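Local coordinates for protein transcobalamin-1 (PDB 4KKI) that binds vitamin B12 with femtomolar affinity and protects it from the acidic environment of the stomach, and also recognises other corrinoids, at residues A[100-110]-A[301-309]; A[334-342]-A[420-430]. All coordinates share one frame; numbering follows the deposited sequence.

Contact 1 (A[100-110]-A[301-309]); sequences LALGVCRNAEE and DINKDSSCV
C105 and C308 are joined sulfur to sulfur, with C105 SG 2.0 Å from C308 SG and a chi3 of 75°, a right-handed disulfide. At C105 the sulfur sits between the backbone N and the carbonyl carbon (chi1 44°), which aims it across at C308, whose own CB points toward 100-110. The loop that leaves helix 92-102 is thereby tied covalently to the chain beyond helix 284-294.

Further along, I302 supplies most of the apolar packing. I302 and L100 cross at about a right angle, and I302 CD1 rests 3.8 Å from L100 CD2. The other branch of I302, the methyl CG2, meets a backbone oxygen, G103 O, at 3.2 Å, where the chain first leaves helical geometry, and also packs on V104 CA. F157 touches both L100 and I302, and L63 of helix 55-63 touches I302, enclosing this end.

The backbones add little conventional bonding. N303 N donates to V104 O in a weak, bent bond of 3.2 Å, whereas the C-H of C105 CA points almost straight at N303 O (3.5 Å, 173° at the hydrogen).

At the other flank the extended side chain of E110 crosses K304 at about a right angle, its OE1 3.4 Å from K304 CB. The same OE1 lies 2.8 Å from K304 O, one acceptor against another. K304 NZ turns to D305 OD2 in a weak salt bridge of 3.3 Å. An alanine in place of E110 would probably leave K304 CB and the K304 carbonyl without the cover of the carboxylate, opening a gap at that side.

Chemically, then, one covalent bond and apolar contacts carry most of the hold, and the closeness of the buried E110 carboxylate to the K304 carbonyl oxygen suggests that the acid's pKa may be raised.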
loop_
_atom_site.group_PDB
_atom_site.type_symbol
_atom_site.label_atom_id
_atom_site.label_comp_id
_atom_site.label_asym_id
_atom_site.label_seq_id
_atom_site.Cartn_x
_atom_site.Cartn_y
_atom_site.Cartn_z
ATOM N N LEU A 100 4.287 12.109 -6.173
ATOM C CA LEU A 100 2.877 12.007 -6.531
ATOM C C LEU A 100 2.035 12.980 -5.714
ATOM O O LEU A 100 1.202 13.698 -6.263
ATOM C CB LEU A 100 2.360 10.579 -6.343
ATOM C CG LEU A 100 2.948 9.502 -7.258
ATOM C CD1 LEU A 100 2.439 8.128 -6.848
ATOM C CD2 LEU A 100 2.629 9.785 -8.719
ATOM N N ALA A 101 2.267 13.003 -4.406
ATOM C CA ALA A 101 1.538 13.900 -3.514
ATOM C C ALA A 101 1.781 15.375 -3.844
ATOM O O ALA A 101 0.869 16.192 -3.756
ATOM C CB ALA A 101 1.900 13.617 -2.064
ATOM N N LEU A 102 3.010 15.709 -4.226
ATOM C CA LEU A 102 3.358 17.095 -4.521
ATOM C C LEU A 102 2.852 17.543 -5.889
ATOM O O LEU A 102 2.743 18.739 -6.156
ATOM C CB LEU A 102 4.875 17.307 -4.436
ATOM C CG LEU A 102 5.508 17.343 -3.043
ATOM C CD1 LEU A 102 7.027 17.349 -3.144
ATOM C CD2 LEU A 102 5.020 18.555 -2.257
ATOM N N GLY A 103 2.540 16.585 -6.754
ATOM C CA GLY A 103 2.186 16.908 -8.122
ATOM C C GLY A 103 0.853 16.376 -8.607
ATOM O O GLY A 103 0.687 16.148 -9.807
ATOM N N VAL A 104 -0.090 16.174 -7.689
ATOM C CA VAL A 104 -1.440 15.741 -8.054
ATOM C C VAL A 104 -2.028 16.747 -9.034
ATOM O O VAL A 104 -2.676 16.384 -10.018
ATOM C CB VAL A 104 -2.364 15.641 -6.823
ATOM C CG1 VAL A 104 -3.758 15.190 -7.234
ATOM C CG2 VAL A 104 -1.784 14.691 -5.797
ATOM N N CYS A 105 -1.776 18.020 -8.753
ATOM C CA CYS A 105 -2.167 19.114 -9.628
ATOM C C CYS A 105 -1.158 20.250 -9.489
ATOM O O CYS A 105 -0.364 20.272 -8.547
ATOM C CB CYS A 105 -3.574 19.594 -9.276
ATOM S SG CYS A 105 -3.876 19.754 -7.501
ATOM N N ARG A 106 -1.185 21.190 -10.426
ATOM C CA ARG A 106 -0.224 22.288 -10.409
ATOM C C ARG A 106 -0.490 23.267 -9.272
ATOM O O ARG A 106 -1.567 23.856 -9.179
ATOM C CB ARG A 106 -0.216 23.027 -11.747
ATOM C CG ARG A 106 0.714 24.226 -11.793
ATOM C CD ARG A 106 1.873 23.993 -12.745
ATOM N NE ARG A 106 2.708 25.182 -12.876
ATOM C CZ ARG A 106 2.460 26.178 -13.722
ATOM N NH1 ARG A 106 1.397 26.127 -14.514
ATOM N NH2 ARG A 106 3.272 27.225 -13.775
ATOM N N ASN A 107 0.504 23.430 -8.405
ATOM C CA ASN A 107 0.448 24.431 -7.348
ATOM C C ASN A 107 1.851 24.875 -6.958
ATOM O O ASN A 107 2.833 24.452 -7.569
ATOM C CB ASN A 107 -0.308 23.901 -6.129
ATOM C CG ASN A 107 0.419 22.769 -5.434
ATOM O OD1 ASN A 107 1.207 22.051 -6.049
ATOM N ND2 ASN A 107 0.154 22.601 -4.145
ATOM N N ALA A 108 1.944 25.726 -5.943
ATOM C CA ALA A 108 3.236 26.245 -5.508
ATOM C C ALA A 108 4.121 25.143 -4.927
ATOM O O ALA A 108 5.340 25.166 -5.089
ATOM C CB ALA A 108 3.048 27.371 -4.500
ATOM N N GLU A 109 3.499 24.177 -4.258
ATOM C CA GLU A 109 4.236 23.094 -3.614
ATOM C C GLU A 109 4.829 22.120 -4.632
ATOM O O GLU A 109 5.761 21.378 -4.322
ATOM C CB GLU A 109 3.347 22.349 -2.612
ATOM C CG GLU A 109 3.055 23.119 -1.325
ATOM C CD GLU A 109 2.068 24.258 -1.519
ATOM O OE1 GLU A 109 2.043 25.175 -0.670
ATOM O OE2 GLU A 109 1.315 24.234 -2.514
ATOM N N GLU A 110 4.288 22.134 -5.846
ATOM C CA GLU A 110 4.773 21.268 -6.914
ATOM C C GLU A 110 6.192 21.645 -7.333
ATOM O O GLU A 110 6.936 20.815 -7.857
ATOM C CB GLU A 110 3.835 21.329 -8.120
ATOM C CG GLU A 110 4.082 20.241 -9.151
ATOM C CD GLU A 110 3.249 20.424 -10.402
ATOM O OE1 GLU A 110 2.929 19.411 -11.056
ATOM O OE2 GLU A 110 2.920 21.582 -10.732
ATOM N N ASP A 301 -5.388 9.846 -12.500
ATOM C CA ASP A 301 -6.069 11.134 -12.602
ATOM C C ASP A 301 -5.154 12.279 -12.181
ATOM O O ASP A 301 -5.566 13.438 -12.147
ATOM C CB ASP A 301 -7.345 11.133 -11.761
ATOM C CG ASP A 301 -8.387 10.185 -12.304
ATOM O OD1 ASP A 301 -8.433 10.007 -13.538
ATOM O OD2 ASP A 301 -9.151 9.612 -11.501
ATOM N N ILE A 302 -3.910 11.941 -11.860
ATOM C CA ILE A 302 -2.906 12.939 -11.525
ATOM C C ILE A 302 -2.455 13.697 -12.773
ATOM O O ILE A 302 -1.755 13.154 -13.630
ATOM C CB ILE A 302 -1.691 12.293 -10.833
ATOM C CG1 ILE A 302 -2.100 11.733 -9.469
ATOM C CG2 ILE A 302 -0.567 13.301 -10.675
ATOM C CD1 ILE A 302 -1.000 10.977 -8.755
ATOM N N ASN A 303 -2.880 14.951 -12.875
ATOM C CA ASN A 303 -2.481 15.813 -13.979
ATOM C C ASN A 303 -1.531 16.887 -13.460
ATOM O O ASN A 303 -1.960 17.859 -12.835
ATOM C CB ASN A 303 -3.713 16.447 -14.631
ATOM C CG ASN A 303 -3.418 17.051 -15.996
ATOM O OD1 ASN A 303 -2.274 17.379 -16.312
ATOM N ND2 ASN A 303 -4.457 17.204 -16.810
ATOM N N LYS A 304 -0.239 16.703 -13.712
ATOM C CA LYS A 304 0.784 17.605 -13.185
ATOM C C LYS A 304 0.666 19.014 -13.761
ATOM O O LYS A 304 1.110 19.982 -13.143
ATOM C CB LYS A 304 2.186 17.041 -13.436
ATOM C CG LYS A 304 2.654 17.125 -14.879
ATOM C CD LYS A 304 4.015 16.469 -15.049
ATOM C CE LYS A 304 4.676 16.902 -16.346
ATOM N NZ LYS A 304 4.973 18.362 -16.345
ATOM N N ASP A 305 0.063 19.126 -14.941
ATOM C CA ASP A 305 -0.134 20.423 -15.577
ATOM C C ASP A 305 -1.528 20.984 -15.302
ATOM O O ASP A 305 -2.313 21.214 -16.223
ATOM C CB ASP A 305 0.140 20.343 -17.081
ATOM C CG ASP A 305 1.603 20.081 -17.392
ATOM O OD1 ASP A 305 2.398 21.045 -17.377
ATOM O OD2 ASP A 305 1.959 18.912 -17.653
ATOM N N SER A 306 -1.817 21.170 -14.015
ATOM C CA SER A 306 -3.003 21.879 -13.521
ATOM C C SER A 306 -4.326 21.112 -13.548
ATOM O O SER A 306 -4.778 20.635 -14.589
ATOM C CB SER A 306 -3.156 23.256 -14.180
ATOM O OG SER A 306 -4.197 23.996 -13.569
ATOM N N SER A 307 -4.926 21.010 -12.366
ATOM C CA SER A 307 -6.277 20.501 -12.178
ATOM C C SER A 307 -6.743 21.035 -10.833
ATOM O O SER A 307 -7.876 20.804 -10.408
ATOM C CB SER A 307 -6.295 18.972 -12.171
ATOM O OG SER A 307 -5.954 18.447 -13.441
ATOM N N CYS A 308 -5.843 21.763 -10.175
ATOM C CA CYS A 308 -6.060 22.268 -8.823
ATOM C C CYS A 308 -7.208 23.264 -8.731
ATOM O O CYS A 308 -7.055 24.439 -9.063
ATOM C CB CYS A 308 -4.780 22.914 -8.276
ATOM S SG CYS A 308 -3.567 21.762 -7.582
ATOM N N VAL A 309 -8.359 22.781 -8.275
ATOM C CA VAL A 309 -9.475 23.656 -7.958
ATOM C C VAL A 309 -9.254 24.204 -6.553
ATOM O O VAL A 309 -9.423 23.484 -5.568
ATOM C CB VAL A 309 -10.815 22.903 -8.017
ATOM C CG1 VAL A 309 -11.973 23.865 -7.799
ATOM C CG2 VAL A 309 -10.960 22.181 -9.347
#

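Contact 2 (A[334-342]-A[420-430]). With NAG (2-acetamido-2-deoxy-beta-D-glucopyranose), chain H; NAG (2-acetamido-2-deoxy-beta-D-glucopyranose), chain B.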
loop_
_atom_site.group_PDB
_atom_site.type_symbol
_atom_site.label_atom_id
_atom_site.label_comp_id
_atom_site.label_asym_id
_atom_site.label_seq_id
_atom_site.Cartn_x
_atom_site.Cartn_y
_atom_site.Cartn_z
ATOM N N ILE A 334 -9.306 -12.500 28.666
ATOM C CA ILE A 334 -9.425 -13.475 27.604
ATOM C C ILE A 334 -8.145 -14.296 27.479
ATOM O O ILE A 334 -7.077 -13.849 27.868
ATOM C CB ILE A 334 -9.878 -12.783 26.293
ATOM C CG1 ILE A 334 -11.049 -13.537 25.681
ATOM C CG2 ILE A 334 -8.743 -12.565 25.296
ATOM C CD1 ILE A 334 -12.357 -12.803 25.828
ATOM N N SER A 335 -8.267 -15.502 26.948
ATOM C CA SER A 335 -7.115 -16.393 26.822
ATOM C C SER A 335 -6.950 -16.943 25.408
ATOM O O SER A 335 -7.932 -17.255 24.732
ATOM C CB SER A 335 -7.202 -17.544 27.827
ATOM O OG SER A 335 -6.914 -17.095 29.139
ATOM N N VAL A 336 -5.698 -17.063 24.972
ATOM C CA VAL A 336 -5.389 -17.534 23.625
ATOM C C VAL A 336 -4.205 -18.499 23.610
ATOM O O VAL A 336 -3.436 -18.572 24.568
ATOM C CB VAL A 336 -5.051 -16.360 22.684
ATOM C CG1 VAL A 336 -6.276 -15.492 22.437
ATOM C CG2 VAL A 336 -3.909 -15.536 23.262
ATOM N N ASN A 337 -4.063 -19.229 22.511
ATOM C CA ASN A 337 -2.915 -20.103 22.308
ATOM C C ASN A 337 -1.848 -19.403 21.465
ATOM O O ASN A 337 -1.849 -19.499 20.238
ATOM C CB ASN A 337 -3.352 -21.411 21.641
ATOM C CG ASN A 337 -2.193 -22.362 21.390
ATOM O OD1 ASN A 337 -1.211 -22.377 22.134
ATOM N ND2 ASN A 337 -2.302 -23.157 20.328
ATOM N N TYR A 338 -0.944 -18.694 22.134
ATOM C CA TYR A 338 0.116 -17.955 21.454
ATOM C C TYR A 338 1.338 -18.822 21.182
ATOM O O TYR A 338 1.925 -19.392 22.102
ATOM C CB TYR A 338 0.526 -16.734 22.275
ATOM C CG TYR A 338 1.655 -15.929 21.672
ATOM C CD1 TYR A 338 1.459 -15.175 20.522
ATOM C CD2 TYR A 338 2.914 -15.910 22.260
ATOM C CE1 TYR A 338 2.483 -14.431 19.970
ATOM C CE2 TYR A 338 3.946 -15.169 21.715
ATOM C CZ TYR A 338 3.724 -14.430 20.570
ATOM O OH TYR A 338 4.744 -13.688 20.022
ATOM N N SER A 339 1.725 -18.908 19.915
ATOM C CA SER A 339 2.871 -19.720 19.532
ATOM C C SER A 339 3.841 -18.962 18.632
ATOM O O SER A 339 3.438 -18.110 17.840
ATOM C CB SER A 339 2.413 -21.013 18.853
ATOM O OG SER A 339 1.721 -20.742 17.648
ATOM N N VAL A 340 5.124 -19.275 18.772
ATOM C CA VAL A 340 6.153 -18.727 17.898
ATOM C C VAL A 340 6.813 -19.863 17.130
ATOM O O VAL A 340 7.528 -20.679 17.712
ATOM C CB VAL A 340 7.229 -17.965 18.690
ATOM C CG1 VAL A 340 8.366 -17.544 17.769
ATOM C CG2 VAL A 340 6.622 -16.755 19.390
ATOM N N ARG A 341 6.561 -19.922 15.826
ATOM C CA ARG A 341 7.104 -20.990 14.992
ATOM C C ARG A 341 8.280 -20.528 14.132
ATOM O O ARG A 341 8.173 -19.567 13.370
ATOM C CB ARG A 341 6.010 -21.606 14.115
ATOM C CG ARG A 341 6.538 -22.461 12.969
ATOM C CD ARG A 341 5.425 -23.239 12.275
ATOM N NE ARG A 341 5.075 -24.453 13.009
ATOM C CZ ARG A 341 3.982 -24.593 13.753
ATOM N NH1 ARG A 341 3.115 -23.596 13.857
ATOM N NH2 ARG A 341 3.754 -25.735 14.387
ATOM N N ILE A 342 9.402 -21.225 14.275
ATOM C CA ILE A 342 10.579 -21.006 13.444
ATOM C C ILE A 342 10.827 -22.298 12.673
ATOM O O ILE A 342 10.411 -22.440 11.522
ATOM C CB ILE A 342 11.799 -20.651 14.308
ATOM C CG1 ILE A 342 11.437 -19.516 15.269
ATOM C CG2 ILE A 342 12.991 -20.276 13.438
ATOM C CD1 ILE A 342 12.590 -19.014 16.100
ATOM N N VAL A 420 -7.799 -9.504 19.492
ATOM C CA VAL A 420 -7.838 -10.953 19.652
ATOM C C VAL A 420 -9.102 -11.419 20.374
ATOM O O VAL A 420 -9.695 -10.675 21.155
ATOM C CB VAL A 420 -6.591 -11.464 20.399
ATOM C CG1 VAL A 420 -5.334 -10.977 19.698
ATOM C CG2 VAL A 420 -6.605 -10.995 21.843
ATOM N N ARG A 421 -9.511 -12.654 20.100
ATOM C CA ARG A 421 -10.710 -13.216 20.712
ATOM C C ARG A 421 -10.392 -14.484 21.495
ATOM O O ARG A 421 -9.319 -15.068 21.341
ATOM C CB ARG A 421 -11.784 -13.494 19.653
ATOM C CG ARG A 421 -12.292 -12.245 18.932
ATOM C CD ARG A 421 -13.538 -12.538 18.104
ATOM N NE ARG A 421 -13.297 -13.538 17.066
ATOM C CZ ARG A 421 -13.043 -13.251 15.793
ATOM N NH1 ARG A 421 -13.001 -11.989 15.390
ATOM N NH2 ARG A 421 -12.836 -14.228 14.920
ATOM N N ASN A 422 -11.335 -14.904 22.332
ATOM C CA ASN A 422 -11.139 -16.053 23.207
ATOM C C ASN A 422 -10.938 -17.362 22.449
ATOM O O ASN A 422 -11.685 -17.676 21.523
ATOM C CB ASN A 422 -12.324 -16.192 24.165
ATOM C CG ASN A 422 -11.991 -17.023 25.386
ATOM O OD1 ASN A 422 -10.878 -16.963 25.907
ATOM N ND2 ASN A 422 -12.957 -17.808 25.848
ATOM N N GLY A 423 -9.923 -18.122 22.851
ATOM C CA GLY A 423 -9.662 -19.425 22.268
ATOM C C GLY A 423 -9.010 -19.370 20.901
ATOM O O GLY A 423 -9.056 -20.339 20.144
ATOM N N GLU A 424 -8.394 -18.236 20.583
ATOM C CA GLU A 424 -7.732 -18.070 19.295
ATOM C C GLU A 424 -6.334 -18.682 19.286
ATOM O O GLU A 424 -5.559 -18.500 20.225
ATOM C CB GLU A 424 -7.653 -16.589 18.917
ATOM C CG GLU A 424 -8.536 -16.202 17.746
ATOM C CD GLU A 424 -8.282 -14.785 17.271
ATOM O OE1 GLU A 424 -8.347 -14.549 16.047
ATOM O OE2 GLU A 424 -8.020 -13.908 18.120
ATOM N N ASN A 425 -6.019 -19.412 18.220
ATOM C CA ASN A 425 -4.671 -19.930 18.018
ATOM C C ASN A 425 -3.776 -18.890 17.346
ATOM O O ASN A 425 -3.565 -18.931 16.134
ATOM C CB ASN A 425 -4.700 -21.211 17.180
ATOM C CG ASN A 425 -5.385 -22.358 17.893
ATOM O OD1 ASN A 425 -5.291 -22.492 19.112
ATOM N ND2 ASN A 425 -6.082 -23.195 17.132
ATOM N N LEU A 426 -3.259 -17.958 18.139
ATOM C CA LEU A 426 -2.389 -16.908 17.623
ATOM C C LEU A 426 -0.988 -17.442 17.363
ATOM O O LEU A 426 -0.443 -18.199 18.165
ATOM C CB LEU A 426 -2.319 -15.745 18.607
ATOM C CG LEU A 426 -3.667 -15.160 19.016
ATOM C CD1 LEU A 426 -3.462 -14.013 19.986
ATOM C CD2 LEU A 426 -4.442 -14.704 17.789
ATOM N N GLU A 427 -0.400 -17.039 16.244
ATOM C CA GLU A 427 0.914 -17.541 15.876
ATOM C C GLU A 427 1.742 -16.500 15.138
ATOM O O GLU A 427 1.240 -15.802 14.257
ATOM C CB GLU A 427 0.774 -18.798 15.017
ATOM C CG GLU A 427 2.091 -19.389 14.546
ATOM C CD GLU A 427 1.895 -20.617 13.682
ATOM O OE1 GLU A 427 0.762 -21.143 13.645
ATOM O OE2 GLU A 427 2.870 -21.056 13.037
ATOM N N VAL A 428 3.011 -16.394 15.511
ATOM C CA VAL A 428 3.965 -15.609 14.745
ATOM C C VAL A 428 4.949 -16.573 14.092
ATOM O O VAL A 428 5.681 -17.284 14.779
ATOM C CB VAL A 428 4.721 -14.605 15.621
ATOM C CG1 VAL A 428 5.538 -13.669 14.746
ATOM C CG2 VAL A 428 3.744 -13.814 16.477
ATOM N N ARG A 429 4.960 -16.591 12.762
ATOM C CA ARG A 429 5.666 -17.621 12.008
ATOM C C ARG A 429 6.805 -17.068 11.149
ATOM O O ARG A 429 6.634 -16.088 10.426
ATOM C CB ARG A 429 4.669 -18.382 11.130
ATOM C CG ARG A 429 5.278 -19.426 10.207
ATOM C CD ARG A 429 4.200 -20.092 9.359
ATOM N NE ARG A 429 3.129 -20.652 10.181
ATOM C CZ ARG A 429 2.025 -21.216 9.698
ATOM N NH1 ARG A 429 1.837 -21.299 8.388
ATOM N NH2 ARG A 429 1.107 -21.697 10.525
ATOM N N TRP A 430 7.964 -17.711 11.234
ATOM C CA TRP A 430 9.098 -17.378 10.381
ATOM C C TRP A 430 8.832 -17.886 8.964
ATOM O O TRP A 430 8.717 -19.090 8.748
ATOM C CB TRP A 430 10.369 -18.010 10.949
ATOM C CG TRP A 430 11.604 -17.723 10.165
ATOM C CD1 TRP A 430 12.299 -18.600 9.384
ATOM C CD2 TRP A 430 12.299 -16.473 10.084
ATOM N NE1 TRP A 430 13.384 -17.974 8.823
ATOM C CE2 TRP A 430 13.407 -16.668 9.235
ATOM C CE3 TRP A 430 12.092 -15.210 10.648
ATOM C CZ2 TRP A 430 14.306 -15.646 8.937
ATOM C CZ3 TRP A 430 12.986 -14.196 10.350
ATOM C CH2 TRP A 430 14.079 -14.420 9.500
HETATM C C1 NAG H . -1.579 -24.384 20.548
HETATM C C2 NAG H . -2.446 -25.607 20.258
HETATM C C3 NAG H . -1.674 -26.891 20.522
HETATM C C4 NAG H . -0.357 -26.871 19.760
HETATM C C5 NAG H . 0.415 -25.585 20.030
HETATM C C6 NAG H . 1.649 -25.530 19.138
HETATM C C7 NAG H . -4.853 -25.781 20.476
HETATM C C8 NAG H . -5.930 -26.347 21.355
HETATM N N2 NAG H . -3.667 -25.580 21.044
HETATM O O3 NAG H . -2.439 -28.000 20.110
HETATM O O4 NAG H . 0.430 -27.976 20.146
HETATM O O5 NAG H . -0.383 -24.441 19.794
HETATM O O6 NAG H . 2.289 -24.287 19.304
HETATM O O7 NAG H . -5.083 -25.527 19.293
HETATM C C1 NAG B . 15.477 -24.536 10.283
HETATM C C2 NAG B . 16.526 -23.440 10.456
HETATM C C3 NAG B . 17.733 -23.607 9.537
HETATM C C4 NAG B . 18.177 -25.059 9.424
HETATM C C5 NAG B . 16.984 -25.964 9.157
HETATM C C6 NAG B . 17.408 -27.425 9.061
HETATM C C7 NAG B . 16.330 -21.060 10.850
HETATM C C8 NAG B . 15.457 -19.844 10.766
HETATM N N2 NAG B . 15.913 -22.147 10.211
HETATM O O3 NAG B . 18.796 -22.825 10.038
HETATM O O4 NAG B . 19.093 -25.181 8.358
HETATM O O5 NAG B . 16.051 -25.822 10.204
HETATM O O6 NAG B . 16.451 -28.146 8.316
HETATM O O7 NAG B . 17.385 -21.029 11.481
#
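R341 turns the edge of its guanidinium to the carboxylate of E427: NH1 donates to E427 OE2 at 2.7 Å, with that oxygen only 2° out of the guanidinium plane. Seen from E427 the approach is quite different, since NH1 arrives from above the carboxylate, 54° out of its plane. R429 NE reaches the same OE2 from the opposite face at 2.9 Å, and R429 NH2 bonds OE1, a side-on grip. E427 is therefore held between two arginines, which should fix its rotation and favour the ionised form. The bend of R341 at chi3 (-81°) brings its NH1 back over E427.

The Y338 ring has L426 CB at its edge, and V428 CG2 lies obliquely 3.8 Å from Y338 CE1. The W430 ring meets W402, a cobalamin-binding residue, edge-to-face, and a sugar methyl, C8 of the chain B NAG, comes within 3.4 Å of W430 NE1.

N337 ND2 carries the chain H NAG through a 1.4 Å bond to C1, and also donates weakly to N425 OD1. Within the type II turn R421-E424, N422 OD1 accepts from S335 N at 3.2 Å; just past it, V336 CG2 packs on L426 CD1.

S339 and R341 each bond through both N and O to the neighbouring strand, giving the register S339-E427, V340-V428 and R341-R429. Strands 334-341 and 426-430 run parallel, 4.6 Å apart at closest approach. With helix 358-368 over the Y338 and V428 side and the strand order 2-1-5-3-4, this is the central parallel pair of a ubiquitin-like beta-grasp fold.

Contact 1 belongs to the helical N-terminal domain and contact 2 to the C-terminal beta domain; their centres are 46 Å apart, on opposite sides of the chain's centre, and they have no element in common. Both are partly buried. In contact 1 a helix end and the loop after it meet an irregular segment, with little backbone bonding, and a disulfide between buried C105 and partly exposed C308 supplies a covalent link. In contact 2 regular parallel strands are joined by repeated backbone bonds, with an ionic cluster and a glycan on one face and apolar side chains on the other. Contact 2 also comes nearer the vitamin: V428 is about 6 Å from cyanocobalamin, against about 9 Å for L100.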